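Local coordinates for protein beta-galactosidase (Geobacillus stearothermophilus, PDB 4OIF) that probably hydrolyses terminal, non-reducing beta-D-galactose residues from beta-galactosides, as a zinc-containing, trimeric enzyme of glycoside hydrolase family 42, at residues G18-P23 against L358-R363; L86-G91 against W153-E158; I250-N255 against H277-S282; S282-P287 against L319-T324. All coordinates share one frame; numbering follows the deposited sequence.

Contact 1: residues G18-P23 against L358-R363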
loop_
_atom_site.group_PDB
_atom_site.type_symbol
_atom_site.label_atom_id
_atom_site.label_comp_id
_atom_site.label_asym_id
_atom_site.label_seq_id
_atom_site.Cartn_x
_atom_site.Cartn_y
_atom_site.Cartn_z
ATOM N N GLY A 18 1.390 20.525 34.546
ATOM C CA GLY A 18 1.463 19.154 35.022
ATOM C C GLY A 18 1.003 18.238 33.922
ATOM O O GLY A 18 1.471 18.377 32.803
ATOM N N GLY A 19 0.082 17.326 34.219
ATOM C CA GLY A 19 -0.432 16.425 33.196
ATOM C C GLY A 19 -0.949 15.067 33.671
ATOM O O GLY A 19 -1.235 14.858 34.852
ATOM N N ASP A 20 -1.083 14.135 32.735
ATOM C CA ASP A 20 -1.594 12.816 33.070
ATOM C C ASP A 20 -0.705 12.127 34.101
ATOM O O ASP A 20 0.514 12.005 33.927
ATOM C CB ASP A 20 -1.715 11.950 31.816
ATOM C CG ASP A 20 -2.881 12.363 30.925
ATOM O OD1 ASP A 20 -3.216 13.566 30.875
ATOM O OD2 ASP A 20 -3.473 11.479 30.277
ATOM N N TYR A 21 -1.316 11.693 35.192
ATOM C CA TYR A 21 -0.575 11.021 36.249
ATOM C C TYR A 21 -1.217 9.650 36.478
ATOM O O TYR A 21 -2.429 9.554 36.707
ATOM C CB TYR A 21 -0.551 11.882 37.533
ATOM C CG TYR A 21 0.124 11.224 38.713
ATOM C CD1 TYR A 21 1.376 10.646 38.576
ATOM C CD2 TYR A 21 -0.482 11.190 39.965
ATOM C CE1 TYR A 21 2.004 10.034 39.635
ATOM C CE2 TYR A 21 0.144 10.575 41.040
ATOM C CZ TYR A 21 1.389 9.995 40.861
ATOM O OH TYR A 21 2.044 9.374 41.903
ATOM N N ASN A 22 -0.408 8.593 36.396
ATOM C CA ASN A 22 -0.928 7.220 36.454
ATOM C C ASN A 22 -0.331 6.349 37.548
ATOM O O ASN A 22 0.289 5.326 37.257
ATOM C CB ASN A 22 -0.715 6.536 35.110
ATOM C CG ASN A 22 -1.462 7.223 33.999
ATOM O OD1 ASN A 22 -2.688 7.275 34.018
ATOM N ND2 ASN A 22 -0.735 7.762 33.027
ATOM N N PRO A 23 -0.536 6.739 38.813
ATOM C CA PRO A 23 -0.034 5.963 39.946
ATOM C C PRO A 23 -0.651 4.570 39.997
ATOM O O PRO A 23 -0.075 3.682 40.616
ATOM C CB PRO A 23 -0.464 6.796 41.160
ATOM C CG PRO A 23 -1.665 7.551 40.678
ATOM C CD PRO A 23 -1.359 7.879 39.256
ATOM N N LEU A 358 -0.054 21.184 30.003
ATOM C CA LEU A 358 -0.246 19.843 30.517
ATOM C C LEU A 358 0.342 18.814 29.545
ATOM O O LEU A 358 0.239 18.942 28.319
ATOM C CB LEU A 358 -1.732 19.577 30.782
ATOM C CG LEU A 358 -2.383 20.525 31.801
ATOM C CD1 LEU A 358 -3.920 20.443 31.794
ATOM C CD2 LEU A 358 -1.834 20.265 33.200
ATOM N N TYR A 359 0.971 17.802 30.128
ATOM C CA TYR A 359 1.707 16.791 29.408
ATOM C C TYR A 359 1.014 15.443 29.404
ATOM O O TYR A 359 0.216 15.100 30.292
ATOM C CB TYR A 359 3.097 16.594 30.024
ATOM C CG TYR A 359 3.859 17.866 30.312
ATOM C CD1 TYR A 359 4.178 18.758 29.291
ATOM C CD2 TYR A 359 4.282 18.165 31.608
ATOM C CE1 TYR A 359 4.881 19.921 29.559
ATOM C CE2 TYR A 359 4.992 19.316 31.884
ATOM C CZ TYR A 359 5.289 20.192 30.855
ATOM O OH TYR A 359 5.992 21.342 31.128
ATOM N N PHE A 360 1.336 14.667 28.388
ATOM C CA PHE A 360 1.320 13.242 28.567
ATOM C C PHE A 360 2.769 12.804 28.491
ATOM O O PHE A 360 3.416 13.021 27.469
ATOM C CB PHE A 360 0.486 12.512 27.517
ATOM C CG PHE A 360 0.367 11.053 27.812
ATOM C CD1 PHE A 360 -0.673 10.576 28.603
ATOM C CD2 PHE A 360 1.348 10.171 27.388
ATOM C CE1 PHE A 360 -0.760 9.237 28.922
ATOM C CE2 PHE A 360 1.271 8.832 27.704
ATOM C CZ PHE A 360 0.218 8.363 28.474
ATOM N N GLN A 361 3.297 12.212 29.558
ATOM C CA GLN A 361 2.606 12.019 30.827
ATOM C C GLN A 361 3.567 12.437 31.948
ATOM O O GLN A 361 4.630 12.990 31.673
ATOM C CB GLN A 361 2.156 10.560 31.000
ATOM C CG GLN A 361 3.282 9.542 30.911
ATOM C CD GLN A 361 2.806 8.103 31.118
ATOM O OE1 GLN A 361 1.928 7.835 31.937
ATOM N NE2 GLN A 361 3.403 7.171 30.379
ATOM N N TRP A 362 3.207 12.189 33.204
ATOM C CA TRP A 362 4.106 12.539 34.296
ATOM C C TRP A 362 5.316 11.618 34.327
ATOM O O TRP A 362 6.462 12.071 34.288
ATOM C CB TRP A 362 3.401 12.475 35.646
ATOM C CG TRP A 362 4.381 12.530 36.781
ATOM C CD1 TRP A 362 4.721 11.512 37.627
ATOM C CD2 TRP A 362 5.188 13.654 37.162
ATOM N NE1 TRP A 362 5.672 11.936 38.522
ATOM C CE2 TRP A 362 5.974 13.249 38.261
ATOM C CE3 TRP A 362 5.317 14.966 36.681
ATOM C CZ2 TRP A 362 6.873 14.113 38.896
ATOM C CZ3 TRP A 362 6.208 15.820 37.310
ATOM C CH2 TRP A 362 6.979 15.387 38.399
ATOM N N ARG A 363 5.043 10.322 34.416
ATOM C CA ARG A 363 6.086 9.314 34.494
ATOM C C ARG A 363 5.914 8.261 33.399
ATOM O O ARG A 363 4.816 7.749 33.190
ATOM C CB ARG A 363 6.078 8.657 35.882
ATOM C CG ARG A 363 7.239 7.707 36.132
ATOM C CD ARG A 363 7.152 7.037 37.511
ATOM N NE ARG A 363 7.508 7.950 38.598
ATOM C CZ ARG A 363 8.753 8.195 39.015
ATOM N NH1 ARG A 363 9.806 7.602 38.444
ATOM N NH2 ARG A 363 8.946 9.049 40.007
#

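Contact 2: residues L86-G91 against W153-E158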
loop_
_atom_site.group_PDB
_atom_site.type_symbol
_atom_site.label_atom_id
_atom_site.label_comp_id
_atom_site.label_asym_id
_atom_site.label_seq_id
_atom_site.Cartn_x
_atom_site.Cartn_y
_atom_site.Cartn_z
ATOM N N LEU A 86 -9.900 15.197 37.484
ATOM C CA LEU A 86 -10.351 13.817 37.586
ATOM C C LEU A 86 -11.001 13.398 36.282
ATOM O O LEU A 86 -11.904 14.064 35.779
ATOM C CB LEU A 86 -11.324 13.635 38.750
ATOM C CG LEU A 86 -11.746 12.193 39.055
ATOM C CD1 LEU A 86 -10.538 11.295 39.186
ATOM C CD2 LEU A 86 -12.578 12.124 40.316
ATOM N N ALA A 87 -10.520 12.298 35.729
ATOM C CA ALA A 87 -11.077 11.781 34.498
ATOM C C ALA A 87 -12.056 10.661 34.778
ATOM O O ALA A 87 -11.889 9.909 35.746
ATOM C CB ALA A 87 -9.972 11.285 33.579
ATOM N N THR A 88 -13.079 10.551 33.931
ATOM C CA THR A 88 -13.899 9.348 33.906
ATOM C C THR A 88 -13.200 8.292 33.042
ATOM O O THR A 88 -12.519 8.622 32.078
ATOM C CB THR A 88 -15.294 9.630 33.386
ATOM O OG1 THR A 88 -15.230 9.964 31.994
ATOM C CG2 THR A 88 -15.908 10.790 34.176
ATOM N N PRO A 89 -13.357 7.014 33.401
ATOM C CA PRO A 89 -12.487 5.992 32.818
ATOM C C PRO A 89 -13.026 5.304 31.569
ATOM O O PRO A 89 -12.466 4.272 31.188
ATOM C CB PRO A 89 -12.361 4.978 33.960
ATOM C CG PRO A 89 -13.697 5.039 34.627
ATOM C CD PRO A 89 -14.148 6.486 34.527
ATOM N N SER A 90 -14.078 5.838 30.950
ATOM C CA SER A 90 -14.713 5.163 29.811
ATOM C C SER A 90 -13.764 4.922 28.625
ATOM O O SER A 90 -14.056 4.104 27.759
ATOM C CB SER A 90 -15.930 5.955 29.333
ATOM O OG SER A 90 -15.551 7.252 28.914
ATOM N N GLY A 91 -12.638 5.629 28.596
ATOM C CA GLY A 91 -11.628 5.440 27.568
ATOM C C GLY A 91 -11.122 4.017 27.361
ATOM O O GLY A 91 -10.685 3.674 26.268
ATOM N N TRP A 153 -13.485 18.037 35.453
ATOM C CA TRP A 153 -13.722 16.702 34.952
ATOM C C TRP A 153 -13.109 16.562 33.556
ATOM O O TRP A 153 -13.249 17.450 32.710
ATOM C CB TRP A 153 -15.215 16.395 34.911
ATOM C CG TRP A 153 -15.851 16.233 36.257
ATOM C CD1 TRP A 153 -16.649 17.128 36.899
ATOM C CD2 TRP A 153 -15.758 15.091 37.112
ATOM N NE1 TRP A 153 -17.054 16.622 38.105
ATOM C CE2 TRP A 153 -16.519 15.371 38.260
ATOM C CE3 TRP A 153 -15.103 13.858 37.019
ATOM C CZ2 TRP A 153 -16.637 14.468 39.313
ATOM C CZ3 TRP A 153 -15.224 12.963 38.054
ATOM C CH2 TRP A 153 -15.985 13.269 39.189
ATOM N N HIS A 154 -12.438 15.432 33.341
ATOM C CA HIS A 154 -11.829 15.057 32.071
ATOM C C HIS A 154 -12.643 13.869 31.548
ATOM O O HIS A 154 -12.351 12.720 31.853
ATOM C CB HIS A 154 -10.337 14.733 32.306
ATOM C CG HIS A 154 -9.580 14.232 31.109
ATOM N ND1 HIS A 154 -9.981 13.145 30.357
ATOM C CD2 HIS A 154 -8.378 14.610 30.604
ATOM C CE1 HIS A 154 -9.084 12.910 29.413
ATOM N NE2 HIS A 154 -8.098 13.779 29.547
ATOM N N VAL A 155 -13.699 14.139 30.795
ATOM C CA VAL A 155 -14.644 13.074 30.493
ATOM C C VAL A 155 -14.154 12.178 29.365
ATOM O O VAL A 155 -13.977 12.622 28.222
ATOM C CB VAL A 155 -16.022 13.635 30.151
ATOM C CG1 VAL A 155 -17.013 12.507 29.895
ATOM C CG2 VAL A 155 -16.503 14.471 31.296
ATOM N N SER A 156 -13.955 10.906 29.718
ATOM C CA SER A 156 -13.388 9.892 28.829
ATOM C C SER A 156 -12.002 10.303 28.361
ATOM O O SER A 156 -11.279 11.009 29.068
ATOM C CB SER A 156 -14.289 9.647 27.613
ATOM O OG SER A 156 -13.917 8.446 26.968
ATOM N N ASN A 157 -11.640 9.861 27.161
ATOM C CA ASN A 157 -10.377 10.266 26.570
ATOM C C ASN A 157 -10.362 10.150 25.047
ATOM O O ASN A 157 -10.650 9.080 24.502
ATOM C CB ASN A 157 -9.236 9.445 27.164
ATOM C CG ASN A 157 -7.890 10.017 26.824
ATOM O OD1 ASN A 157 -7.430 10.971 27.458
ATOM N ND2 ASN A 157 -7.252 9.456 25.800
ATOM N N GLU A 158 -10.018 11.255 24.381
ATOM C CA GLU A 158 -9.895 11.323 22.919
ATOM C C GLU A 158 -10.993 10.553 22.183
ATOM O O GLU A 158 -10.698 9.631 21.419
ATOM C CB GLU A 158 -8.514 10.811 22.476
ATOM C CG GLU A 158 -7.375 11.757 22.827
ATOM C CD GLU A 158 -6.063 11.442 22.119
ATOM O OE1 GLU A 158 -5.761 10.244 21.885
ATOM O OE2 GLU A 158 -5.331 12.409 21.798
#

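Contact 3: residues I250-N255 against H277-S282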
loop_
_atom_site.group_PDB
_atom_site.type_symbol
_atom_site.label_atom_id
_atom_site.label_comp_id
_atom_site.label_asym_id
_atom_site.label_seq_id
_atom_site.Cartn_x
_atom_site.Cartn_y
_atom_site.Cartn_z
ATOM N N ILE A 250 -18.273 22.109 39.070
ATOM C CA ILE A 250 -17.034 21.593 38.509
ATOM C C ILE A 250 -17.086 21.597 36.984
ATOM O O ILE A 250 -17.917 20.921 36.381
ATOM C CB ILE A 250 -16.723 20.178 39.013
ATOM C CG1 ILE A 250 -16.751 20.153 40.537
ATOM C CG2 ILE A 250 -15.340 19.744 38.514
ATOM C CD1 ILE A 250 -15.615 20.948 41.180
ATOM N N PRO A 251 -16.191 22.368 36.351
ATOM C CA PRO A 251 -16.224 22.455 34.887
ATOM C C PRO A 251 -15.890 21.115 34.223
ATOM O O PRO A 251 -15.091 20.335 34.722
ATOM C CB PRO A 251 -15.163 23.518 34.570
ATOM C CG PRO A 251 -14.233 23.482 35.734
ATOM C CD PRO A 251 -15.076 23.133 36.934
ATOM N N ILE A 252 -16.526 20.858 33.092
ATOM C CA ILE A 252 -16.361 19.607 32.376
ATOM C C ILE A 252 -15.688 19.845 31.035
ATOM O O ILE A 252 -16.111 20.730 30.275
ATOM C CB ILE A 252 -17.725 18.927 32.138
ATOM C CG1 ILE A 252 -18.359 18.505 33.473
ATOM C CG2 ILE A 252 -17.571 17.750 31.166
ATOM C CD1 ILE A 252 -19.840 18.068 33.374
ATOM N N THR A 253 -14.645 19.071 30.733
ATOM C CA THR A 253 -14.081 19.102 29.380
ATOM C C THR A 253 -13.834 17.704 28.858
ATOM O O THR A 253 -13.935 16.733 29.602
ATOM C CB THR A 253 -12.761 19.880 29.307
ATOM O OG1 THR A 253 -12.418 20.111 27.932
ATOM C CG2 THR A 253 -11.642 19.104 29.985
ATOM N N THR A 254 -13.522 17.611 27.570
ATOM C CA THR A 254 -12.977 16.383 26.996
ATOM C C THR A 254 -11.845 16.762 26.026
ATOM O O THR A 254 -11.908 17.810 25.381
ATOM C CB THR A 254 -14.081 15.536 26.294
ATOM O OG1 THR A 254 -13.533 14.291 25.848
ATOM C CG2 THR A 254 -14.695 16.280 25.108
ATOM N N ASN A 255 -10.798 15.942 25.930
ATOM C CA ASN A 255 -9.647 16.367 25.134
ATOM C C ASN A 255 -9.791 16.090 23.630
ATOM O O ASN A 255 -10.113 14.980 23.196
ATOM C CB ASN A 255 -8.334 15.764 25.673
ATOM C CG ASN A 255 -8.430 14.277 26.035
ATOM O OD1 ASN A 255 -9.511 13.727 26.300
ATOM N ND2 ASN A 255 -7.264 13.626 26.077
ATOM N N HIS A 277 -21.279 21.499 24.062
ATOM C CA HIS A 277 -21.611 20.627 25.188
ATOM C C HIS A 277 -20.563 20.657 26.298
ATOM O O HIS A 277 -20.752 20.040 27.339
ATOM C CB HIS A 277 -21.810 19.184 24.702
ATOM C CG HIS A 277 -22.936 19.035 23.726
ATOM N ND1 HIS A 277 -24.176 18.549 24.087
ATOM C CD2 HIS A 277 -23.020 19.340 22.407
ATOM C CE1 HIS A 277 -24.968 18.544 23.028
ATOM N NE2 HIS A 277 -24.290 19.015 21.996
ATOM N N LEU A 278 -19.472 21.381 26.079
ATOM C CA LEU A 278 -18.385 21.429 27.049
ATOM C C LEU A 278 -18.325 22.773 27.772
ATOM O O LEU A 278 -18.791 23.783 27.249
ATOM C CB LEU A 278 -17.054 21.155 26.356
ATOM C CG LEU A 278 -16.946 19.847 25.569
ATOM C CD1 LEU A 278 -15.598 19.791 24.847
ATOM C CD2 LEU A 278 -17.123 18.639 26.477
ATOM N N ASP A 279 -17.761 22.783 28.978
ATOM C CA ASP A 279 -17.572 24.039 29.704
ATOM C C ASP A 279 -16.325 24.727 29.172
ATOM O O ASP A 279 -16.271 25.950 29.070
ATOM C CB ASP A 279 -17.445 23.805 31.218
ATOM C CG ASP A 279 -18.705 23.220 31.824
ATOM O OD1 ASP A 279 -19.808 23.522 31.309
ATOM O OD2 ASP A 279 -18.595 22.457 32.813
ATOM N N VAL A 280 -15.329 23.921 28.824
ATOM C CA VAL A 280 -14.049 24.440 28.380
ATOM C C VAL A 280 -13.441 23.484 27.344
ATOM O O VAL A 280 -13.604 22.261 27.432
ATOM C CB VAL A 280 -13.083 24.675 29.598
ATOM C CG1 VAL A 280 -12.923 23.413 30.411
ATOM C CG2 VAL A 280 -11.729 25.227 29.149
ATOM N N ILE A 281 -12.794 24.064 26.334
ATOM C CA ILE A 281 -12.143 23.300 25.280
ATOM C C ILE A 281 -10.721 22.970 25.689
ATOM O O ILE A 281 -10.007 23.813 26.240
ATOM C CB ILE A 281 -12.105 24.063 23.938
ATOM C CG1 ILE A 281 -13.516 24.461 23.500
ATOM C CG2 ILE A 281 -11.408 23.222 22.872
ATOM C CD1 ILE A 281 -14.512 23.304 23.492
ATOM N N SER A 282 -10.311 21.739 25.430
ATOM C CA SER A 282 -8.954 21.332 25.740
ATOM C C SER A 282 -8.465 20.427 24.644
ATOM O O SER A 282 -9.276 19.755 24.014
ATOM C CB SER A 282 -8.873 20.623 27.099
ATOM O OG SER A 282 -9.331 19.295 26.998
HETATM O O HOH W 1 -12.419 20.380 24.310
#

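Contact 4: residues S282-P287 against L319-T324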
loop_
_atom_site.group_PDB
_atom_site.type_symbol
_atom_site.label_atom_id
_atom_site.label_comp_id
_atom_site.label_asym_id
_atom_site.label_seq_id
_atom_site.Cartn_x
_atom_site.Cartn_y
_atom_site.Cartn_z
ATOM N N SER A 282 -10.311 21.739 25.430
ATOM C CA SER A 282 -8.954 21.332 25.740
ATOM C C SER A 282 -8.465 20.427 24.644
ATOM O O SER A 282 -9.276 19.755 24.014
ATOM C CB SER A 282 -8.873 20.623 27.099
ATOM O OG SER A 282 -9.331 19.295 26.998
ATOM N N TRP A 283 -7.155 20.409 24.392
ATOM C CA TRP A 283 -6.675 19.516 23.332
ATOM C C TRP A 283 -5.231 19.022 23.454
ATOM O O TRP A 283 -4.472 19.456 24.316
ATOM C CB TRP A 283 -6.883 20.178 21.961
ATOM C CG TRP A 283 -5.884 21.227 21.539
ATOM C CD1 TRP A 283 -5.749 22.499 22.038
ATOM C CD2 TRP A 283 -4.930 21.115 20.474
ATOM N NE1 TRP A 283 -4.751 23.171 21.359
ATOM C CE2 TRP A 283 -4.237 22.342 20.396
ATOM C CE3 TRP A 283 -4.594 20.094 19.583
ATOM C CZ2 TRP A 283 -3.224 22.567 19.472
ATOM C CZ3 TRP A 283 -3.583 20.320 18.665
ATOM C CH2 TRP A 283 -2.911 21.546 18.616
ATOM N N ASP A 284 -4.885 18.081 22.579
ATOM C CA ASP A 284 -3.633 17.343 22.664
ATOM C C ASP A 284 -2.741 17.615 21.473
ATOM O O ASP A 284 -3.058 17.218 20.354
ATOM C CB ASP A 284 -3.911 15.846 22.752
ATOM C CG ASP A 284 -4.933 15.517 23.799
ATOM O OD1 ASP A 284 -5.065 16.308 24.762
ATOM O OD2 ASP A 284 -5.598 14.471 23.659
ATOM N N ALA A 285 -1.618 18.275 21.717
ATOM C CA ALA A 285 -0.745 18.701 20.635
ATOM C C ALA A 285 0.511 17.848 20.553
ATOM O O ALA A 285 1.266 17.752 21.519
ATOM C CB ALA A 285 -0.373 20.164 20.809
ATOM N N TYR A 286 0.732 17.225 19.400
ATOM C CA TYR A 286 1.990 16.520 19.166
ATOM C C TYR A 286 2.607 16.918 17.819
ATOM O O TYR A 286 2.597 16.147 16.870
ATOM C CB TYR A 286 1.755 15.011 19.268
ATOM C CG TYR A 286 1.178 14.617 20.618
ATOM C CD1 TYR A 286 1.997 14.510 21.737
ATOM C CD2 TYR A 286 -0.190 14.400 20.786
ATOM C CE1 TYR A 286 1.481 14.169 22.984
ATOM C CE2 TYR A 286 -0.720 14.065 22.033
ATOM C CZ TYR A 286 0.126 13.949 23.125
ATOM O OH TYR A 286 -0.372 13.613 24.363
ATOM N N PRO A 287 3.135 18.148 17.724
ATOM C CA PRO A 287 3.798 18.544 16.479
ATOM C C PRO A 287 5.089 17.764 16.277
ATOM O O PRO A 287 5.774 17.479 17.261
ATOM C CB PRO A 287 4.089 20.036 16.688
ATOM C CG PRO A 287 3.222 20.453 17.820
ATOM C CD PRO A 287 3.117 19.252 18.699
ATOM N N LEU A 319 -7.613 24.980 27.223
ATOM C CA LEU A 319 -6.638 24.297 28.045
ATOM C C LEU A 319 -5.867 23.272 27.218
ATOM O O LEU A 319 -6.439 22.342 26.657
ATOM C CB LEU A 319 -7.324 23.642 29.257
ATOM C CG LEU A 319 -7.953 24.623 30.269
ATOM C CD1 LEU A 319 -8.924 23.936 31.221
ATOM C CD2 LEU A 319 -6.895 25.397 31.060
ATOM N N LEU A 320 -4.559 23.468 27.114
ATOM C CA LEU A 320 -3.716 22.428 26.558
ATOM C C LEU A 320 -3.752 21.270 27.540
ATOM O O LEU A 320 -3.270 21.397 28.666
ATOM C CB LEU A 320 -2.294 22.917 26.339
ATOM C CG LEU A 320 -1.360 21.864 25.746
ATOM C CD1 LEU A 320 -1.878 21.444 24.384
ATOM C CD2 LEU A 320 0.070 22.394 25.648
ATOM N N MET A 321 -4.359 20.156 27.128
ATOM C CA MET A 321 -4.495 18.996 28.008
ATOM C C MET A 321 -3.287 18.068 27.871
ATOM O O MET A 321 -2.826 17.462 28.849
ATOM C CB MET A 321 -5.793 18.233 27.708
ATOM C CG MET A 321 -6.093 17.088 28.679
ATOM S SD MET A 321 -6.487 17.642 30.357
ATOM C CE MET A 321 -7.896 18.684 30.021
ATOM N N GLU A 322 -2.770 17.960 26.653
ATOM C CA GLU A 322 -1.606 17.125 26.420
ATOM C C GLU A 322 -0.617 17.765 25.452
ATOM O O GLU A 322 -1.001 18.428 24.485
ATOM C CB GLU A 322 -2.026 15.755 25.883
ATOM C CG GLU A 322 -2.900 14.922 26.815
ATOM C CD GLU A 322 -3.475 13.701 26.111
ATOM O OE1 GLU A 322 -3.113 13.495 24.930
ATOM O OE2 GLU A 322 -4.278 12.959 26.729
ATOM N N CYS A 323 0.663 17.566 25.749
ATOM C CA CYS A 323 1.757 17.701 24.791
ATOM C C CYS A 323 2.903 16.878 25.374
ATOM O O CYS A 323 2.816 16.435 26.522
ATOM C CB CYS A 323 2.155 19.166 24.562
ATOM S SG CYS A 323 2.887 20.026 25.980
ATOM N N THR A 324 3.951 16.629 24.597
ATOM C CA THR A 324 5.092 15.886 25.137
ATOM C C THR A 324 6.219 16.857 25.466
ATOM O O THR A 324 6.483 17.789 24.705
ATOM C CB THR A 324 5.595 14.756 24.161
ATOM O OG1 THR A 324 6.773 14.124 24.690
ATOM C CG2 THR A 324 5.891 15.287 22.788
HETATM O O HOH W 2 3.961 17.973 22.000
#

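Contact 1: residues G18-P23 against L358-R363
Asp20 and Phe360 meet at the C-terminal ends of two parallel strands: Asp20 OD2 lies in the ring plane at the edge, 3.4 Å from Phe360 CD1, with carboxylate and ring planes 74° apart. Further on, with CG anti to the backbone N (chi1 167°), Trp362 lays its indole along Tyr21, both side chains running in one direction. Their rings meet obliquely, Tyr21 CD1 being 3.6 Å from Trp362 CD1, and both polar ends, Tyr21 OH and Trp362 NE1, bond to Asp36 of helix 30-42. Asn22 and Gln361 cross at about a right angle; Asn22 ND2 donates to Gln361 OE1 at 2.9 Å, the acceptor close to the Asn22 amide plane. A cis peptide precedes Gln361, and just beyond it Trp362 N donates to Asp20 O (2.8 Å). Upstream, Tyr359 N donates to Gly18 O, and Asp20 N binds Tyr359 O. At Gly19 a CB would strike Tyr359 O, so glycine lets the strands close. These bonds join the first strand of the TIM barrel to its last. With the Asp20 side chain about 4 Å from that of Glu322, the predicted nucleophile, its carboxylate probably adds negative charge beside the predicted active site.

Contact 2: residues L86-G91 against W153-E158
Leu86 and Trp153 run alongside each other in one direction, where neighbouring parallel strands of the TIM barrel run toward the catalytic end. Leu86 CG is anti to its own N (chi1 -173°), which lays CD2 against the six-membered ring, 3.6 Å from Trp153 CZ3. The indole NE1 bonds to Thr247. On the other face of the sheet Ala87 CB sits 3.7 Å from His154 CB, beside the imidazole. The backbones are joined by His154 N to Leu86 O and by Thr88 N to His154 O.

Past the strands, side chains take over. Thr88 turns OG1 between its N and carbonyl carbon (chi1 68°), where it accepts from Ser156 N at 2.8 Å; OG1 also bonds to Glu239 of helix 218-246. Ser90 has a similar first torsion, and its OG accepts from Ser156 OG while being held by the same glutamate. One carboxylate thus fixes both hydroxyls that receive Ser156. The Ser156 backbone has positive phi, and its carbonyl turns back in the plane of the His154 ring to take a weak bond from ND1. This bend leads directly into Asn157, predicted to bind substrate, and Glu158, the predicted proton donor. Asn157 OD1 is gripped by Asn255, and Asn157 ND2 hydrogen-bonds a glycerol, probably from the crystallisation liquor. Gly91 packs close to this turn: its N lies 3.5 Å from Ser156 OG, at an angle too poor for a hydrogen bond.

Contact 3: residues I250-N255 against H277-S282
With CG beside the backbone N (chi1 -64°), Asp279 swings its carboxylate onto Ile252 N, while Thr253 places OG1 opposite its own N (chi1 -168°), facing Val280 O. These groups tie a TIM-barrel strand to the loop that leads into the next parallel strand. Asp279 OD2 accepts from Ile252 N at 2.6 Å, on its anti side and 28° out of the carboxylate plane. In return Asp279 N donates to Ile252 O at 2.9 Å, so one residue grips both polar backbone atoms of Ile252. The same OD2 forms a salt bridge with Arg244 of helix 218-246, linking the strand's start to the helix before it. An alanine at Asp279 would remove the carboxylate and is likely to leave Ile252 N without this acceptor and Arg244 without this countercharge.

Thr253 OG1 gives its proton to Val280 O at 2.5 Å, and Thr253 CB packs on Val280 CG1 beside this bond. On the other side of the strand, Thr254 and Leu278 cross at about a right angle, the methyl CG2 of Thr254 touching both leucine methyls, 3.6 Å from Leu278 CD1. Thr254 OG1 is turned to Val155 O of the preceding strand's loop. Toward the catalytic end, Asn255 OD1 accepts from the backbone N of Glu158. Where the two backbones are not joined directly, a water fills in: it donates to Thr254 O at 2.8 Å and accepts from Ser282 N at 2.7 Å.

Contact 4: residues S282-P287 against L319-T324
The carboxylates of Asp284 and Glu322 are stacked, their planes 12° apart, with Asp284 OD2 only 3.0 Å from Glu322 OE1. Glu322 OE1 also lies in the plane of the Tyr286 ring, at its hydroxyl edge, where Tyr286 OH donates to it at 2.8 Å from above the carboxylate plane. On the opposite face of the sheet, Ala285 CB covers one face of the Trp283 indole, offset toward the rim, and touches Leu320 CD1 at 4.1 Å. A phenylalanine at Tyr286 would lack the hydroxyl and would probably leave Glu322 OE1 facing Asp284 without this donor, its carboxylate less firmly held.

A beta bulge shifts the register between Trp283 and Asp284. There Trp283 O accepts from Met321 N (2.9 Å) and Glu322 N (3.3 Å), both arriving from the same face of its plane. Beyond the bulge Ala285 N binds Glu322 O, and a water bridges Ala285 O to Thr324 N. The bulge brings Glu322, the predicted nucleophile, level with Asp284, and Glu322 OE2 hydrogen-bonds a glycerol, probably a crystallisation additive.

Strands 282-284 and 319-322, 39° apart, are the two strands of a right-handed beta-alpha-beta unit of the TIM barrel. Its helix 296-312 packs on Trp283 through Ile306, while strands 252-259 and 356-359 flank the pair.

In the fold
All four contacts are buried within the TIM-barrel domain and join parallel strands or their extensions in one sheet; among touching residues, partly exposed ones occur only at the margins of contacts 3 (Pro251, Asp279) and 4 (Tyr286). Contact 1 closes the barrel, and the other three are nested inside its chain loop. Contacts 2 and 3 meet where strand 150-154 pairs with strand 252-259, contacts 3 and 4 share Ser282, and contact 4 reaches contact 1 through Phe360 N and Cys323 O. In contact 3 side chains grip backbone at its start, and Asn255 reaches the acidic cluster round the predicted catalytic pair; in contacts 1, 2 and 4 the segments themselves supply the acids.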